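Local coordinates for protein signal recognition particle subunit SRP68 (Chaetomium thermophilum, PDB 4P3G) that binds the signal recognition particle RNA through this N-terminal RNA-binding domain and probably helps target secretory and membrane proteins to the endoplasmic reticulum, at residues G25-Y30 / R82-A87; R112-A117 / G151-E156. One frame throughout, in Å; residues are numbered along the deposited sequence.

Contact 1 (G25-Y30 / R82-A87); sequences GDYATY and RAWAHA
Tyr27 and Ala85 bring the backbones nearest, their CA atoms 5.4 Å apart, where the first turn of helix 27-44 lies against the middle of helix 71-93 within the all-helical RNA-binding domain of SRP68. The small methyl of Ala85 suits so close an approach: its CB meets CD2 of Tyr30 at 3.6 Å. Two tyrosines, one helical turn apart, reach the indole of Trp84. With CG of Tyr27 beside its backbone N (chi1 -54°), the ring leans over helix 71-93 and CE1 of Tyr27 comes 3.7 Å from CH2 of Trp84, the ring planes at 79°. Tyr30 instead has CG anti to its N (chi1 -173°), and presents its ring edge, through CE2, to CE3 of Trp84 at 3.8 Å, the side chains crossing at about a right angle. Replacing Trp84 with an alanine would probably open a gap beside CE1 of Tyr27 and CE2 of Tyr30 and leave Arg18 without its aromatic partner. The phenol oxygen of Tyr30 is hydrogen-bonded to Glu81 OE1, which fixes where the far end of the ring sits. Asp26 is the N-cap of helix 27-44: its OD1 accepts from Thr29 N at 2.8 Å, nearly along the C-O axis, and from Thr29 OG1, which comes from above the carboxylate plane. The bond from Thr29 N satisfies a first-turn amide where no helical carbonyl is available. Helix 10-21 packs on Tyr30 and offers Arg18 to Trp84 in a cation-pi contact, while helix 103-128 also meets the indole.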
loop_
_atom_site.group_PDB
_atom_site.type_symbol
_atom_site.label_atom_id
_atom_site.label_comp_id
_atom_site.label_asym_id
_atom_site.label_seq_id
_atom_site.Cartn_x
_atom_site.Cartn_y
_atom_site.Cartn_z
ATOM N N GLY A 25 -21.131 -3.504 -32.171
ATOM C CA GLY A 25 -19.999 -4.144 -32.799
ATOM C C GLY A 25 -18.899 -4.576 -31.869
ATOM O O GLY A 25 -19.099 -4.789 -30.664
ATOM N N ASP A 26 -17.720 -4.717 -32.469
ATOM C CA ASP A 26 -16.487 -5.115 -31.798
ATOM C C ASP A 26 -15.287 -4.354 -32.370
ATOM O O ASP A 26 -15.449 -3.388 -33.098
ATOM C CB ASP A 26 -16.290 -6.602 -31.979
ATOM C CG ASP A 26 -16.381 -7.008 -33.434
ATOM O OD1 ASP A 26 -16.243 -6.119 -34.303
ATOM O OD2 ASP A 26 -16.610 -8.211 -33.710
ATOM N N TYR A 27 -14.081 -4.786 -32.032
ATOM C CA TYR A 27 -12.866 -4.139 -32.522
ATOM C C TYR A 27 -12.739 -4.269 -34.020
ATOM O O TYR A 27 -12.114 -3.445 -34.677
ATOM C CB TYR A 27 -11.628 -4.679 -31.799
ATOM C CG TYR A 27 -11.803 -4.545 -30.315
ATOM C CD1 TYR A 27 -11.819 -3.283 -29.705
ATOM C CD2 TYR A 27 -12.035 -5.662 -29.531
ATOM C CE1 TYR A 27 -12.025 -3.155 -28.345
ATOM C CE2 TYR A 27 -12.228 -5.544 -28.172
ATOM C CZ TYR A 27 -12.220 -4.297 -27.591
ATOM O OH TYR A 27 -12.436 -4.230 -26.251
ATOM N N ALA A 28 -13.314 -5.320 -34.573
ATOM C CA ALA A 28 -13.276 -5.470 -36.011
ATOM C C ALA A 28 -14.124 -4.356 -36.612
ATOM O O ALA A 28 -13.732 -3.742 -37.596
ATOM C CB ALA A 28 -13.758 -6.815 -36.417
ATOM N N THR A 29 -15.252 -4.055 -35.970
ATOM C CA THR A 29 -16.156 -2.991 -36.420
ATOM C C THR A 29 -15.515 -1.620 -36.368
ATOM O O THR A 29 -15.609 -0.840 -37.306
ATOM C CB THR A 29 -17.398 -2.897 -35.507
ATOM O OG1 THR A 29 -18.028 -4.178 -35.397
ATOM C CG2 THR A 29 -18.382 -1.856 -36.018
ATOM N N TYR A 30 -14.824 -1.365 -35.267
ATOM C CA TYR A 30 -14.187 -0.087 -34.991
ATOM C C TYR A 30 -13.203 0.237 -36.076
ATOM O O TYR A 30 -13.226 1.313 -36.674
ATOM C CB TYR A 30 -13.457 -0.174 -33.632
ATOM C CG TYR A 30 -12.860 1.125 -33.109
ATOM C CD1 TYR A 30 -13.503 2.340 -33.287
ATOM C CD2 TYR A 30 -11.673 1.120 -32.403
ATOM C CE1 TYR A 30 -12.968 3.508 -32.795
ATOM C CE2 TYR A 30 -11.130 2.281 -31.916
ATOM C CZ TYR A 30 -11.784 3.474 -32.113
ATOM O OH TYR A 30 -11.237 4.633 -31.615
ATOM N N ARG A 82 -6.651 3.544 -35.016
ATOM C CA ARG A 82 -6.796 2.423 -35.937
ATOM C C ARG A 82 -5.802 1.292 -35.589
ATOM O O ARG A 82 -6.172 0.124 -35.533
ATOM C CB ARG A 82 -6.630 2.888 -37.391
ATOM C CG ARG A 82 -7.080 1.851 -38.419
ATOM C CD ARG A 82 -7.021 2.389 -39.835
ATOM N NE ARG A 82 -5.634 2.501 -40.268
ATOM C CZ ARG A 82 -5.250 2.757 -41.511
ATOM N NH1 ARG A 82 -6.153 2.964 -42.463
ATOM N NH2 ARG A 82 -3.956 2.836 -41.794
ATOM N N ALA A 83 -4.567 1.648 -35.269
ATOM C CA ALA A 83 -3.568 0.656 -34.864
ATOM C C ALA A 83 -4.001 -0.052 -33.589
ATOM O O ALA A 83 -3.732 -1.234 -33.402
ATOM C CB ALA A 83 -2.212 1.313 -34.659
ATOM N N TRP A 84 -4.621 0.708 -32.694
ATOM C CA TRP A 84 -5.125 0.182 -31.450
ATOM C C TRP A 84 -6.203 -0.863 -31.736
ATOM O O TRP A 84 -6.240 -1.943 -31.115
ATOM C CB TRP A 84 -5.704 1.314 -30.611
ATOM C CG TRP A 84 -6.180 0.873 -29.271
ATOM C CD1 TRP A 84 -5.410 0.677 -28.160
ATOM C CD2 TRP A 84 -7.525 0.540 -28.898
ATOM N NE1 TRP A 84 -6.197 0.246 -27.119
ATOM C CE2 TRP A 84 -7.499 0.164 -27.543
ATOM C CE3 TRP A 84 -8.745 0.520 -29.581
ATOM C CZ2 TRP A 84 -8.640 -0.234 -26.858
ATOM C CZ3 TRP A 84 -9.895 0.135 -28.892
ATOM C CH2 TRP A 84 -9.830 -0.236 -27.548
ATOM N N ALA A 85 -7.082 -0.533 -32.681
ATOM C CA ALA A 85 -8.203 -1.395 -33.041
ATOM C C ALA A 85 -7.682 -2.715 -33.600
ATOM O O ALA A 85 -8.136 -3.811 -33.244
ATOM C CB ALA A 85 -9.066 -0.702 -34.071
ATOM N N HIS A 86 -6.693 -2.594 -34.470
ATOM C CA HIS A 86 -6.112 -3.750 -35.113
ATOM C C HIS A 86 -5.493 -4.644 -34.034
ATOM O O HIS A 86 -5.664 -5.865 -34.042
ATOM C CB HIS A 86 -5.108 -3.298 -36.181
ATOM C CG HIS A 86 -4.588 -4.407 -37.034
ATOM N ND1 HIS A 86 -5.104 -5.684 -37.002
ATOM C CD2 HIS A 86 -3.567 -4.437 -37.928
ATOM C CE1 HIS A 86 -4.420 -6.455 -37.828
ATOM N NE2 HIS A 86 -3.480 -5.720 -38.401
ATOM N N ALA A 87 -4.784 -4.027 -33.097
ATOM C CA ALA A 87 -4.162 -4.770 -32.014
ATOM C C ALA A 87 -5.224 -5.432 -31.138
ATOM O O ALA A 87 -5.076 -6.597 -30.767
ATOM C CB ALA A 87 -3.283 -3.877 -31.198
#

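Contact 2 (R112-A117 / G151-E156); sequences RLEKGA and GAALFE
Leu113 points across to Ala153 and Glu156 in an antiparallel helix pair of this all-helical, tetratricopeptide-like RNA-binding domain. The axes of the two short segments approach to 8.3 Å at 157°, a close spacing that alanines on helix 136-156 permit. CB of Leu113 meets CB of Ala153 at 3.6 Å, where the CA atoms of this pair are 4.9 Å apart; the methyl of Ala153 also faces CG of Glu114, so it fills the notch between two consecutive side chains of helix 103-128. The branched end of Leu113 carries on past Ala153. Its CG lies beside the backbone N (chi1 -68°), and the two methyls divide the work: CD2 lies 4.3 Å from CB of Ala152, whereas CD1 turns to the aliphatic part of Glu156, the two side chains crossing obliquely. Chi1 of Glu156 (-73°) sets CG against the leucine, and the bend at chi2 carries the carboxylate of this buried residue off to Lys91, its salt-bridge partner. Glu114, extended beyond CG, rests that carbon on the methyl of Ala153 and gives its charge to Lys157, with a phosphate ion, probably from the crystallisation liquor, close by. Both glutamates suit their places, apolar along the stem and charged at the end. CD1 of Leu113 rests 3.5 Å from CG of Glu156 and 3.6 Å from the carbonyl O of Ala152.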
loop_
_atom_site.group_PDB
_atom_site.type_symbol
_atom_site.label_atom_id
_atom_site.label_comp_id
_atom_site.label_asym_id
_atom_site.label_seq_id
_atom_site.Cartn_x
_atom_site.Cartn_y
_atom_site.Cartn_z
ATOM N N ARG A 112 1.599 -2.789 -33.430
ATOM C CA ARG A 112 0.474 -1.917 -33.679
ATOM C C ARG A 112 0.386 -0.898 -32.593
ATOM O O ARG A 112 0.351 0.305 -32.847
ATOM C CB ARG A 112 -0.840 -2.705 -33.747
ATOM C CG ARG A 112 -1.315 -3.098 -35.143
ATOM C CD ARG A 112 -0.159 -3.444 -36.057
ATOM N NE ARG A 112 0.221 -2.311 -36.899
ATOM C CZ ARG A 112 1.388 -2.219 -37.524
ATOM N NH1 ARG A 112 2.293 -3.191 -37.394
ATOM N NH2 ARG A 112 1.652 -1.151 -38.269
ATOM N N LEU A 113 0.369 -1.395 -31.366
ATOM C CA LEU A 113 0.312 -0.536 -30.198
ATOM C C LEU A 113 1.502 0.412 -30.102
ATOM O O LEU A 113 1.337 1.581 -29.771
ATOM C CB LEU A 113 0.239 -1.401 -28.959
ATOM C CG LEU A 113 -1.052 -2.179 -28.789
ATOM C CD1 LEU A 113 -0.871 -3.037 -27.572
ATOM C CD2 LEU A 113 -2.200 -1.229 -28.595
ATOM N N GLU A 114 2.697 -0.088 -30.394
ATOM C CA GLU A 114 3.883 0.750 -30.302
ATOM C C GLU A 114 3.794 1.855 -31.363
ATOM O O GLU A 114 4.217 2.989 -31.139
ATOM C CB GLU A 114 5.168 -0.079 -30.452
ATOM C CG GLU A 114 5.421 -1.096 -29.349
ATOM C CD GLU A 114 6.752 -1.857 -29.530
ATOM O OE1 GLU A 114 7.278 -1.908 -30.662
ATOM O OE2 GLU A 114 7.270 -2.441 -28.546
ATOM N N LYS A 115 3.228 1.521 -32.517
ATOM C CA LYS A 115 3.000 2.511 -33.561
ATOM C C LYS A 115 1.975 3.553 -33.121
ATOM O O LYS A 115 2.166 4.751 -33.299
ATOM C CB LYS A 115 2.506 1.843 -34.828
ATOM C CG LYS A 115 2.297 2.853 -35.936
ATOM C CD LYS A 115 1.568 2.261 -37.087
ATOM C CE LYS A 115 1.388 3.281 -38.171
ATOM N NZ LYS A 115 0.619 2.652 -39.257
ATOM N N GLY A 116 0.881 3.093 -32.533
ATOM C CA GLY A 116 -0.121 4.005 -32.026
ATOM C C GLY A 116 0.464 4.915 -30.947
ATOM O O GLY A 116 0.145 6.113 -30.900
ATOM N N ALA A 117 1.323 4.360 -30.085
ATOM C CA ALA A 117 1.973 5.148 -29.035
ATOM C C ALA A 117 2.835 6.241 -29.657
ATOM O O ALA A 117 2.720 7.412 -29.289
ATOM C CB ALA A 117 2.818 4.265 -28.161
ATOM N N GLY A 151 1.351 2.582 -22.312
ATOM C CA GLY A 151 1.092 1.590 -21.288
ATOM C C GLY A 151 0.547 0.284 -21.858
ATOM O O GLY A 151 0.990 -0.800 -21.468
ATOM N N ALA A 152 -0.406 0.384 -22.779
ATOM C CA ALA A 152 -0.999 -0.780 -23.424
ATOM C C ALA A 152 0.059 -1.575 -24.178
ATOM O O ALA A 152 0.093 -2.806 -24.140
ATOM C CB ALA A 152 -2.089 -0.346 -24.367
ATOM N N ALA A 153 0.934 -0.862 -24.870
ATOM C CA ALA A 153 1.939 -1.538 -25.652
ATOM C C ALA A 153 2.859 -2.382 -24.765
ATOM O O ALA A 153 3.037 -3.567 -25.035
ATOM C CB ALA A 153 2.726 -0.535 -26.474
ATOM N N LEU A 154 3.401 -1.801 -23.693
ATOM C CA LEU A 154 4.342 -2.532 -22.829
ATOM C C LEU A 154 3.641 -3.632 -22.030
ATOM O O LEU A 154 4.219 -4.687 -21.735
ATOM C CB LEU A 154 5.065 -1.579 -21.894
ATOM C CG LEU A 154 5.979 -0.546 -22.552
ATOM C CD1 LEU A 154 6.202 0.621 -21.590
ATOM C CD2 LEU A 154 7.296 -1.184 -23.002
ATOM N N PHE A 155 2.384 -3.392 -21.699
ATOM C CA PHE A 155 1.583 -4.413 -21.037
ATOM C C PHE A 155 1.436 -5.677 -21.931
ATOM O O PHE A 155 1.525 -6.806 -21.434
ATOM C CB PHE A 155 0.222 -3.823 -20.708
ATOM C CG PHE A 155 -0.687 -4.748 -19.988
ATOM C CD1 PHE A 155 -1.477 -5.653 -20.708
ATOM C CD2 PHE A 155 -0.817 -4.690 -18.604
ATOM C CE1 PHE A 155 -2.352 -6.523 -20.053
ATOM C CE2 PHE A 155 -1.697 -5.549 -17.927
ATOM C CZ PHE A 155 -2.463 -6.470 -18.654
ATOM N N GLU A 156 1.215 -5.487 -23.236
ATOM C CA GLU A 156 1.093 -6.602 -24.169
ATOM C C GLU A 156 2.434 -7.317 -24.397
ATOM O O GLU A 156 2.486 -8.529 -24.639
ATOM C CB GLU A 156 0.529 -6.115 -25.493
ATOM C CG GLU A 156 -0.953 -5.778 -25.427
ATOM C CD GLU A 156 -1.810 -6.934 -24.964
ATOM O OE1 GLU A 156 -1.604 -8.055 -25.484
ATOM O OE2 GLU A 156 -2.685 -6.720 -24.087
#

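In the fold
Contact 2 lies deeper, its centre about 8 Å from the centre of the chain against about 13 Å for the centre of contact 1, and most of its touching residues are buried; contact 1 is only partly so. The two share no helix, but helices 71-93 and 103-128 follow each other in the chain and join them: CD1 of Trp84 packs on CD2 of Leu113 at 3.8 Å, and CB of Ala87 lies 3.7 Å from both CG of Leu113 and CB of Arg112. Aromatic rings fill the more peripheral interface, beside a helix start, whereas aliphatic groups and glutamate stems fill the inner one.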